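Local atomic coordinates of Hydrogenase/urease maturation factor HypB (Helicobacter pylori, PDB entry 4LPS), a protein that is required for nickel insertion into [NiFe] hydrogenases and for urease maturation, and has a low intrinsic GTPase activity essential for that insertion. Residues L42-Y47 with G115-L120; F69-F74 with F227-K232; E199-L204 with A208-M213. All coordinates share one frame; numbering follows the deposited sequence.

Interaction 1: residues L42-Y47 with G115-L120; sequences LKEGLY and GAFDLL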
loop_
_atom_site.group_PDB
_atom_site.type_symbol
_atom_site.label_atom_id
_atom_site.label_comp_id
_atom_site.label_asym_id
_atom_site.label_seq_id
_atom_site.Cartn_x
_atom_site.Cartn_y
_atom_site.Cartn_z
ATOM N N LEU A 42 -3.587 16.780 -2.173
ATOM C CA LEU A 42 -2.696 17.734 -2.821
ATOM C C LEU A 42 -2.647 19.042 -2.037
ATOM O O LEU A 42 -1.595 19.670 -1.926
ATOM C CB LEU A 42 -3.143 17.978 -4.265
ATOM C CG LEU A 42 -3.207 16.716 -5.138
ATOM C CD1 LEU A 42 -3.620 17.037 -6.571
ATOM C CD2 LEU A 42 -1.883 15.959 -5.113
ATOM N N LYS A 43 -3.797 19.450 -1.509
ATOM C CA LYS A 43 -3.883 20.637 -0.666
ATOM C C LYS A 43 -2.952 20.517 0.537
ATOM O O LYS A 43 -2.291 21.480 0.924
ATOM C CB LYS A 43 -5.320 20.848 -0.194
ATOM C CG LYS A 43 -5.623 22.255 0.288
ATOM C CD LYS A 43 -7.124 22.506 0.286
ATOM C CE LYS A 43 -7.708 22.386 -1.114
ATOM N NZ LYS A 43 -9.198 22.453 -1.106
ATOM N N GLU A 44 -2.917 19.328 1.128
ATOM C CA GLU A 44 -2.086 19.071 2.298
ATOM C C GLU A 44 -0.660 18.700 1.910
ATOM O O GLU A 44 0.167 18.411 2.777
ATOM C CB GLU A 44 -2.702 17.959 3.148
ATOM C CG GLU A 44 -4.057 18.318 3.729
ATOM C CD GLU A 44 -3.942 19.043 5.049
ATOM O OE1 GLU A 44 -4.980 19.508 5.562
ATOM O OE2 GLU A 44 -2.814 19.145 5.579
ATOM N N GLY A 45 -0.382 18.697 0.609
ATOM C CA GLY A 45 0.933 18.348 0.107
ATOM C C GLY A 45 1.341 16.933 0.468
ATOM O O GLY A 45 2.484 16.685 0.857
ATOM N N LEU A 46 0.405 15.999 0.330
ATOM C CA LEU A 46 0.664 14.601 0.647
ATOM C C LEU A 46 0.812 13.739 -0.599
ATOM O O LEU A 46 0.014 13.837 -1.534
ATOM C CB LEU A 46 -0.455 14.033 1.524
ATOM C CG LEU A 46 -0.772 14.773 2.822
ATOM C CD1 LEU A 46 -2.102 14.310 3.384
ATOM C CD2 LEU A 46 0.340 14.550 3.834
ATOM N N TYR A 47 1.835 12.890 -0.601
ATOM C CA TYR A 47 1.949 11.838 -1.603
ATOM C C TYR A 47 1.328 10.575 -1.022
ATOM O O TYR A 47 1.816 10.032 -0.032
ATOM C CB TYR A 47 3.405 11.600 -2.006
ATOM C CG TYR A 47 3.558 10.869 -3.322
ATOM C CD1 TYR A 47 3.359 11.528 -4.527
ATOM C CD2 TYR A 47 3.898 9.523 -3.362
ATOM C CE1 TYR A 47 3.495 10.872 -5.734
ATOM C CE2 TYR A 47 4.034 8.855 -4.568
ATOM C CZ TYR A 47 3.831 9.536 -5.749
ATOM O OH TYR A 47 3.965 8.877 -6.951
ATOM N N GLY A 115 -12.874 10.481 7.230
ATOM C CA GLY A 115 -12.899 10.537 8.681
ATOM C C GLY A 115 -11.516 10.423 9.288
ATOM O O GLY A 115 -11.143 11.211 10.154
ATOM N N ALA A 116 -10.757 9.433 8.828
ATOM C CA ALA A 116 -9.396 9.219 9.306
ATOM C C ALA A 116 -8.497 10.394 8.929
ATOM O O ALA A 116 -7.650 10.817 9.717
ATOM C CB ALA A 116 -8.837 7.918 8.743
ATOM N N PHE A 117 -8.696 10.911 7.720
ATOM C CA PHE A 117 -7.959 12.068 7.219
ATOM C C PHE A 117 -8.165 13.288 8.118
ATOM O O PHE A 117 -7.207 13.977 8.471
ATOM C CB PHE A 117 -8.402 12.379 5.786
ATOM C CG PHE A 117 -7.563 13.413 5.082
ATOM C CD1 PHE A 117 -7.926 14.752 5.096
ATOM C CD2 PHE A 117 -6.432 13.038 4.372
ATOM C CE1 PHE A 117 -7.162 15.701 4.437
ATOM C CE2 PHE A 117 -5.665 13.980 3.710
ATOM C CZ PHE A 117 -6.033 15.315 3.740
ATOM N N ASP A 118 -9.419 13.560 8.464
ATOM C CA ASP A 118 -9.752 14.696 9.316
ATOM C C ASP A 118 -9.095 14.603 10.694
ATOM O O ASP A 118 -8.583 15.598 11.212
ATOM C CB ASP A 118 -11.269 14.819 9.464
ATOM C CG ASP A 118 -11.942 15.292 8.193
ATOM O OD1 ASP A 118 -11.225 15.732 7.270
ATOM O OD2 ASP A 118 -13.188 15.223 8.112
ATOM N N LEU A 119 -9.124 13.413 11.289
ATOM C CA LEU A 119 -8.476 13.186 12.581
ATOM C C LEU A 119 -6.974 13.426 12.501
ATOM O O LEU A 119 -6.407 14.137 13.332
ATOM C CB LEU A 119 -8.735 11.762 13.083
ATOM C CG LEU A 119 -10.159 11.360 13.471
ATOM C CD1 LEU A 119 -10.211 9.879 13.781
ATOM C CD2 LEU A 119 -10.643 12.157 14.669
ATOM N N LEU A 120 -6.338 12.824 11.500
ATOM C CA LEU A 120 -4.904 12.976 11.295
ATOM C C LEU A 120 -4.529 14.432 11.046
ATOM O O LEU A 120 -3.465 14.890 11.466
ATOM C CB LEU A 120 -4.437 12.099 10.133
ATOM C CG LEU A 120 -4.381 10.598 10.428
ATOM C CD1 LEU A 120 -4.109 9.816 9.158
ATOM C CD2 LEU A 120 -3.315 10.307 11.470
#
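A chi1 of -171° swings the Phe117 ring out from helix 110-122 to meet Glu44 and Leu46, whose own CG atoms both lie anti to their carbonyl carbons. The far end of the ring does the touching. Its CZ comes to 3.6 Å from Glu44 CG, and its CE2 lies 3.6 Å from Leu46 CD1, so two neighbouring ring atoms each take one aliphatic partner. Leu46 and Phe117 reach for each other from opposite directions and meet through a single methyl branch, which also lies 4.1 Å from Phe117 CZ. Both partners approach the ring at a slant.

Glu44 illustrates how an acidic residue can serve as a hydrophobic neighbour. Its chain bends at chi2 (-87°), so the carboxylate turns aside while CG stays against the aromatic ring; the carboxylate and ring planes stand 78° apart. A bound phosphate ion, probably from the crystallisation liquor, lies near the Glu44 side chain.

Between the two contact residues lies the end of helix 29-43, a Schellman motif with Gly45 at positive phi. Glu44 and Leu46 thus stand on either side of the glycine in sequence, both directed at Phe117. The buried area is small, 101 Å² in all, and comes from these three residues.

Leu126, from a loop, packs on all three of them and completes the cluster. Nearby, Asp118 forms a salt bridge with Arg40 that links helix 110-122 to helix 29-43 itself. Ala116 and Leu120 lay helix 110-122 on strand 74-80, while Tyr47, at the start of strand 47-52, makes backbone hydrogen bonds with Asp130 and Leu132.

Interaction 2: residues F69-F74 with F227-K232; sequences FKDFKF and FLLEKK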
loop_
_atom_site.group_PDB
_atom_site.type_symbol
_atom_site.label_atom_id
_atom_site.label_comp_id
_atom_site.label_asym_id
_atom_site.label_seq_id
_atom_site.Cartn_x
_atom_site.Cartn_y
_atom_site.Cartn_z
ATOM N N PHE A 69 13.423 4.800 8.690
ATOM C CA PHE A 69 14.086 5.765 7.819
ATOM C C PHE A 69 13.588 7.173 8.133
ATOM O O PHE A 69 12.429 7.511 7.879
ATOM C CB PHE A 69 13.861 5.419 6.348
ATOM C CG PHE A 69 14.422 4.083 5.950
ATOM C CD1 PHE A 69 15.794 3.892 5.868
ATOM C CD2 PHE A 69 13.583 3.023 5.644
ATOM C CE1 PHE A 69 16.320 2.664 5.504
ATOM C CE2 PHE A 69 14.101 1.793 5.276
ATOM C CZ PHE A 69 15.471 1.614 5.206
ATOM N N LYS A 70 14.475 7.984 8.699
ATOM C CA LYS A 70 14.107 9.297 9.210
ATOM C C LYS A 70 13.782 10.270 8.083
ATOM O O LYS A 70 13.033 11.233 8.276
ATOM C CB LYS A 70 15.232 9.842 10.094
ATOM C CG LYS A 70 15.402 9.042 11.381
ATOM C CD LYS A 70 14.052 8.818 12.046
ATOM C CE LYS A 70 13.738 7.334 12.201
ATOM N NZ LYS A 70 12.418 7.126 12.860
ATOM N N ASP A 71 14.325 10.000 6.899
ATOM C CA ASP A 71 14.022 10.808 5.724
ATOM C C ASP A 71 12.706 10.385 5.077
ATOM O O ASP A 71 12.303 10.946 4.056
ATOM C CB ASP A 71 15.161 10.722 4.703
ATOM C CG ASP A 71 15.404 9.304 4.217
ATOM O OD1 ASP A 71 15.088 8.354 4.962
ATOM O OD2 ASP A 71 15.906 9.136 3.085
ATOM N N PHE A 72 12.027 9.414 5.679
ATOM C CA PHE A 72 10.745 8.956 5.159
ATOM C C PHE A 72 9.641 9.279 6.157
ATOM O O PHE A 72 9.398 8.525 7.103
ATOM C CB PHE A 72 10.786 7.457 4.860
ATOM C CG PHE A 72 9.598 6.959 4.092
ATOM C CD1 PHE A 72 9.362 7.396 2.797
ATOM C CD2 PHE A 72 8.721 6.050 4.660
ATOM C CE1 PHE A 72 8.269 6.937 2.084
ATOM C CE2 PHE A 72 7.624 5.585 3.956
ATOM C CZ PHE A 72 7.397 6.030 2.665
ATOM N N LYS A 73 8.978 10.408 5.928
ATOM C CA LYS A 73 8.006 10.954 6.866
ATOM C C LYS A 73 6.588 10.634 6.422
ATOM O O LYS A 73 6.133 11.114 5.383
ATOM C CB LYS A 73 8.177 12.467 6.988
ATOM C CG LYS A 73 9.576 12.908 7.379
ATOM C CD LYS A 73 9.755 14.393 7.121
ATOM C CE LYS A 73 11.212 14.798 7.255
ATOM N NZ LYS A 73 11.431 16.212 6.838
ATOM N N PHE A 74 5.892 9.816 7.205
ATOM C CA PHE A 74 4.556 9.378 6.829
ATOM C C PHE A 74 3.635 9.141 8.020
ATOM O O PHE A 74 4.090 8.947 9.149
ATOM C CB PHE A 74 4.645 8.102 5.985
ATOM C CG PHE A 74 5.085 6.893 6.759
ATOM C CD1 PHE A 74 6.426 6.687 7.041
ATOM C CD2 PHE A 74 4.161 5.959 7.200
ATOM C CE1 PHE A 74 6.841 5.576 7.747
ATOM C CE2 PHE A 74 4.568 4.843 7.910
ATOM C CZ PHE A 74 5.908 4.651 8.184
ATOM N N PHE A 227 12.856 4.619 -3.867
ATOM C CA PHE A 227 11.915 4.565 -4.977
ATOM C C PHE A 227 10.704 5.454 -4.719
ATOM O O PHE A 227 10.294 6.230 -5.583
ATOM C CB PHE A 227 11.476 3.117 -5.214
ATOM C CG PHE A 227 10.298 2.974 -6.134
ATOM C CD1 PHE A 227 10.443 3.145 -7.502
ATOM C CD2 PHE A 227 9.049 2.645 -5.629
ATOM C CE1 PHE A 227 9.358 3.009 -8.350
ATOM C CE2 PHE A 227 7.959 2.506 -6.469
ATOM C CZ PHE A 227 8.115 2.687 -7.832
ATOM N N LEU A 228 10.145 5.344 -3.519
ATOM C CA LEU A 228 8.988 6.143 -3.137
ATOM C C LEU A 228 9.330 7.626 -3.101
ATOM O O LEU A 228 8.532 8.465 -3.521
ATOM C CB LEU A 228 8.457 5.689 -1.778
ATOM C CG LEU A 228 7.841 4.289 -1.715
ATOM C CD1 LEU A 228 7.326 3.998 -0.316
ATOM C CD2 LEU A 228 6.718 4.140 -2.731
ATOM N N LEU A 229 10.518 7.938 -2.589
ATOM C CA LEU A 229 10.989 9.314 -2.494
ATOM C C LEU A 229 11.110 9.940 -3.877
ATOM O O LEU A 229 10.772 11.108 -4.072
ATOM C CB LEU A 229 12.337 9.375 -1.769
ATOM C CG LEU A 229 12.322 9.261 -0.243
ATOM C CD1 LEU A 229 13.728 9.414 0.317
ATOM C CD2 LEU A 229 11.388 10.298 0.364
ATOM N N GLU A 230 11.603 9.160 -4.832
ATOM C CA GLU A 230 11.769 9.651 -6.192
ATOM C C GLU A 230 10.413 9.817 -6.872
ATOM O O GLU A 230 10.214 10.741 -7.663
ATOM C CB GLU A 230 12.665 8.706 -6.997
ATOM C CG GLU A 230 12.647 8.947 -8.502
ATOM C CD GLU A 230 13.224 10.299 -8.894
ATOM O OE1 GLU A 230 13.944 10.914 -8.076
ATOM O OE2 GLU A 230 12.951 10.753 -10.026
ATOM N N LYS A 231 9.479 8.924 -6.558
ATOM C CA LYS A 231 8.140 9.001 -7.129
ATOM C C LYS A 231 7.423 10.267 -6.667
ATOM O O LYS A 231 6.738 10.918 -7.458
ATOM C CB LYS A 231 7.335 7.749 -6.781
ATOM C CG LYS A 231 7.623 6.595 -7.736
ATOM C CD LYS A 231 7.287 7.017 -9.162
ATOM C CE LYS A 231 7.684 5.962 -10.175
ATOM N NZ LYS A 231 9.104 6.149 -10.580
ATOM N N LYS A 232 7.575 10.608 -5.390
ATOM C CA LYS A 232 7.029 11.859 -4.876
ATOM C C LYS A 232 7.692 13.046 -5.559
ATOM O O LYS A 232 7.036 14.039 -5.877
ATOM C CB LYS A 232 7.214 11.968 -3.362
ATOM C CG LYS A 232 6.776 13.320 -2.810
ATOM C CD LYS A 232 6.860 13.398 -1.298
ATOM C CE LYS A 232 6.519 14.805 -0.825
ATOM N NZ LYS A 232 5.059 14.961 -0.548
#
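Apolar contact carries most of this junction: the ring of Phe72 meets Leu228 and Leu229, successive residues on helix 218-234. Phe72 CZ approaches Leu228 CD1 at 3.6 Å, and the adjoining CE1 is 3.9 Å from the same methyl, so one branch of Leu228 sits obliquely against the CE1-CZ bond. Leu229 is placed differently. Its CD2 lies near the plane of the ring, at the edge, 4.3 Å from Phe72 CD1. One aromatic side chain thus receives two leucines in two distinct ways, the first close and oblique, the second looser and edge-on. Rotation about chi1 to -169° lays the Phe72 side chain beside its own carbonyl carbon and brings the ring nearer the helix than the direction of its CB would suggest. Phe131 of strand 131-135 also meets the ring, planes at about 40°, and Lys225 packs on it.

A polar group joins the apolar set at the more exposed margin. Asp71 OD2 lies 3.5 Å from Leu229 CD1, the two side chains crossing at about a right angle. Leu229 is therefore forked over the loop: its other methyl, CD2, is 3.9 Å from Asp71 O. The charge of Asp71 is met elsewhere, in a salt bridge from OD2 to Lys225, one turn earlier on helix 218-234.

Backbone hydrogen bonding shapes the loop. Phe72 N bonds Phe69 O at 2.9 Å, closing a type I beta turn that presents Asp71 and Phe72 together.

On the sheet side, Leu228 touches Leu49 of strand 47-52 and Leu229 touches Phe131. The arrangement belongs to the three-layer alpha/beta fold of P-loop GTPases, in which the C-terminal helix packs on the parallel sheet and here also meets the loop leading into strand 74-80.

Interaction 3: residues E199-L204 with A208-M213; sequences EDMQKL and APIFLM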
loop_
_atom_site.group_PDB
_atom_site.type_symbol
_atom_site.label_atom_id
_atom_site.label_comp_id
_atom_site.label_asym_id
_atom_site.label_seq_id
_atom_site.Cartn_x
_atom_site.Cartn_y
_atom_site.Cartn_z
ATOM N N GLU A 199 7.128 -12.989 -15.461
ATOM C CA GLU A 199 6.564 -13.276 -16.773
ATOM C C GLU A 199 5.068 -12.994 -16.809
ATOM O O GLU A 199 4.542 -12.526 -17.821
ATOM C CB GLU A 199 6.839 -14.728 -17.161
ATOM C CG GLU A 199 8.294 -15.008 -17.509
ATOM C CD GLU A 199 8.638 -16.482 -17.432
ATOM O OE1 GLU A 199 9.843 -16.813 -17.423
ATOM O OE2 GLU A 199 7.701 -17.309 -17.384
ATOM N N ASP A 200 4.385 -13.306 -15.712
ATOM C CA ASP A 200 2.960 -13.017 -15.587
ATOM C C ASP A 200 2.701 -11.516 -15.595
ATOM O O ASP A 200 1.766 -11.039 -16.241
ATOM C CB ASP A 200 2.396 -13.643 -14.314
ATOM C CG ASP A 200 2.198 -15.137 -14.442
ATOM O OD1 ASP A 200 2.397 -15.672 -15.553
ATOM O OD2 ASP A 200 1.833 -15.774 -13.430
ATOM N N MET A 201 3.526 -10.774 -14.864
ATOM C CA MET A 201 3.415 -9.320 -14.849
ATOM C C MET A 201 3.778 -8.737 -16.206
ATOM O O MET A 201 3.266 -7.684 -16.592
ATOM C CB MET A 201 4.299 -8.704 -13.762
ATOM C CG MET A 201 3.747 -8.827 -12.354
ATOM S SD MET A 201 2.116 -8.067 -12.203
ATOM C CE MET A 201 2.476 -6.365 -12.633
ATOM N N GLN A 202 4.675 -9.411 -16.920
ATOM C CA GLN A 202 5.050 -8.982 -18.263
ATOM C C GLN A 202 3.841 -8.966 -19.196
ATOM O O GLN A 202 3.699 -8.072 -20.029
ATOM C CB GLN A 202 6.133 -9.901 -18.833
ATOM C CG GLN A 202 7.543 -9.558 -18.377
ATOM C CD GLN A 202 8.024 -8.217 -18.889
ATOM O OE1 GLN A 202 8.711 -7.483 -18.178
ATOM N NE2 GLN A 202 7.675 -7.893 -20.130
ATOM N N LYS A 203 2.975 -9.964 -19.049
ATOM C CA LYS A 203 1.749 -10.056 -19.838
ATOM C C LYS A 203 0.706 -9.028 -19.396
ATOM O O LYS A 203 0.048 -8.399 -20.227
ATOM C CB LYS A 203 1.172 -11.473 -19.760
ATOM C CG LYS A 203 2.144 -12.558 -20.234
ATOM C CD LYS A 203 1.418 -13.847 -20.613
ATOM C CE LYS A 203 1.222 -14.758 -19.410
ATOM N NZ LYS A 203 2.463 -15.512 -19.075
ATOM N N LEU A 204 0.557 -8.869 -18.085
ATOM C CA LEU A 204 -0.504 -8.038 -17.522
ATOM C C LEU A 204 -0.173 -6.554 -17.580
ATOM O O LEU A 204 -0.950 -5.756 -18.106
ATOM C CB LEU A 204 -0.775 -8.441 -16.070
ATOM C CG LEU A 204 -2.043 -9.241 -15.774
ATOM C CD1 LEU A 204 -2.188 -10.392 -16.750
ATOM C CD2 LEU A 204 -2.021 -9.750 -14.342
ATOM N N ALA A 208 5.028 -1.925 -14.881
ATOM C CA ALA A 208 5.093 -1.935 -13.422
ATOM C C ALA A 208 6.373 -2.605 -12.935
ATOM O O ALA A 208 6.665 -3.745 -13.308
ATOM C CB ALA A 208 3.877 -2.636 -12.841
ATOM N N PRO A 209 7.142 -1.900 -12.092
ATOM C CA PRO A 209 8.370 -2.456 -11.515
ATOM C C PRO A 209 8.076 -3.526 -10.468
ATOM O O PRO A 209 7.021 -3.489 -9.836
ATOM C CB PRO A 209 9.042 -1.233 -10.883
ATOM C CG PRO A 209 7.907 -0.317 -10.557
ATOM C CD PRO A 209 6.927 -0.500 -11.683
ATOM N N ILE A 210 8.991 -4.477 -10.307
ATOM C CA ILE A 210 8.835 -5.532 -9.313
ATOM C C ILE A 210 9.980 -5.473 -8.304
ATOM O O ILE A 210 11.148 -5.368 -8.683
ATOM C CB ILE A 210 8.785 -6.934 -9.969
ATOM C CG1 ILE A 210 7.717 -6.969 -11.067
ATOM C CG2 ILE A 210 8.505 -8.006 -8.932
ATOM C CD1 ILE A 210 7.620 -8.300 -11.801
ATOM N N PHE A 211 9.641 -5.539 -7.021
ATOM C CA PHE A 211 10.641 -5.464 -5.962
ATOM C C PHE A 211 10.690 -6.741 -5.135
ATOM O O PHE A 211 9.657 -7.238 -4.690
ATOM C CB PHE A 211 10.352 -4.276 -5.040
ATOM C CG PHE A 211 10.503 -2.937 -5.702
ATOM C CD1 PHE A 211 9.417 -2.325 -6.312
ATOM C CD2 PHE A 211 11.729 -2.290 -5.715
ATOM C CE1 PHE A 211 9.551 -1.095 -6.923
ATOM C CE2 PHE A 211 11.869 -1.056 -6.323
ATOM C CZ PHE A 211 10.778 -0.458 -6.928
ATOM N N LEU A 212 11.895 -7.260 -4.929
ATOM C CA LEU A 212 12.116 -8.319 -3.955
ATOM C C LEU A 212 12.352 -7.679 -2.596
ATOM O O LEU A 212 13.252 -6.855 -2.440
ATOM C CB LEU A 212 13.305 -9.196 -4.352
ATOM C CG LEU A 212 13.063 -10.266 -5.417
ATOM C CD1 LEU A 212 14.386 -10.775 -5.970
ATOM C CD2 LEU A 212 12.246 -11.414 -4.841
ATOM N N MET A 213 11.536 -8.046 -1.616
ATOM C CA MET A 213 11.621 -7.425 -0.303
ATOM C C MET A 213 11.597 -8.463 0.804
ATOM O O MET A 213 10.833 -9.425 0.753
ATOM C CB MET A 213 10.478 -6.425 -0.109
ATOM C CG MET A 213 10.282 -5.984 1.339
ATOM S SD MET A 213 9.108 -4.635 1.550
ATOM C CE MET A 213 9.704 -3.482 0.315
#
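Met201 contributes about half of the surface buried here and meets both of its partners, Ile210 and Ala208, with different parts of one side chain. The near part takes Ile210: its terminal methyl CD1 sits 3.9 Å from Met201 CB and equally 3.9 Å from Met201 CG, resting across that bond. The far part takes Ala208, whose CB is 4.0 Å from Met201 CE. A methionine can divide its attention in this way because its chain is flexible. Here it bends twice in succession, at chi2 (-58°) and chi3 (-61°), so that the end methyl folds round to the alanine.

Ile210 makes its reach along one branch. Its CG1 is anti to the carbonyl carbon and chi2 is extended (178°), which carries CD1 out to the methionine; the two side chains meet at a slant. Ala208 has only its CB to offer, and lies just before the strand begins, where its CA is 7.7 Å from Met201 CA. These distances are ordinary van der Waals separations between aliphatic groups.

Surrounding residues extend the same apolar layer. Met201 also packs on Val179 of strand 178-182 and on Phe173 of helix 170-174, while Ile210 touches Ile181.

Helix 194-204 and strand 210-212 are consecutive elements, linked by a short loop, and the contact joins the helix to the second strand of a beta-alpha-beta crossover: strand 178-182, helix, then strand 210-212 at the edge of the parallel sheet of this P-loop NTPase fold.

The three contacts join helices, loops and strands around one parallel sheet. Interactions 1 and 3 lie on opposite sides of the chain's centre, their centres about 30 Å apart, while interaction 2 lies nearer to each, about 17 Å from the first and 22 Å from the third between centres. It touches both: Tyr47 packs on Lys232, and Phe227 on Phe211. Helix 218-234 therefore bridges the set. Along the chain, interactions 1 and 2 cross, whereas interaction 3 is nested within the loop closed by interaction 2, and its segments are sequence neighbours. All lie away from the nucleotide and metal sites of the G-domain.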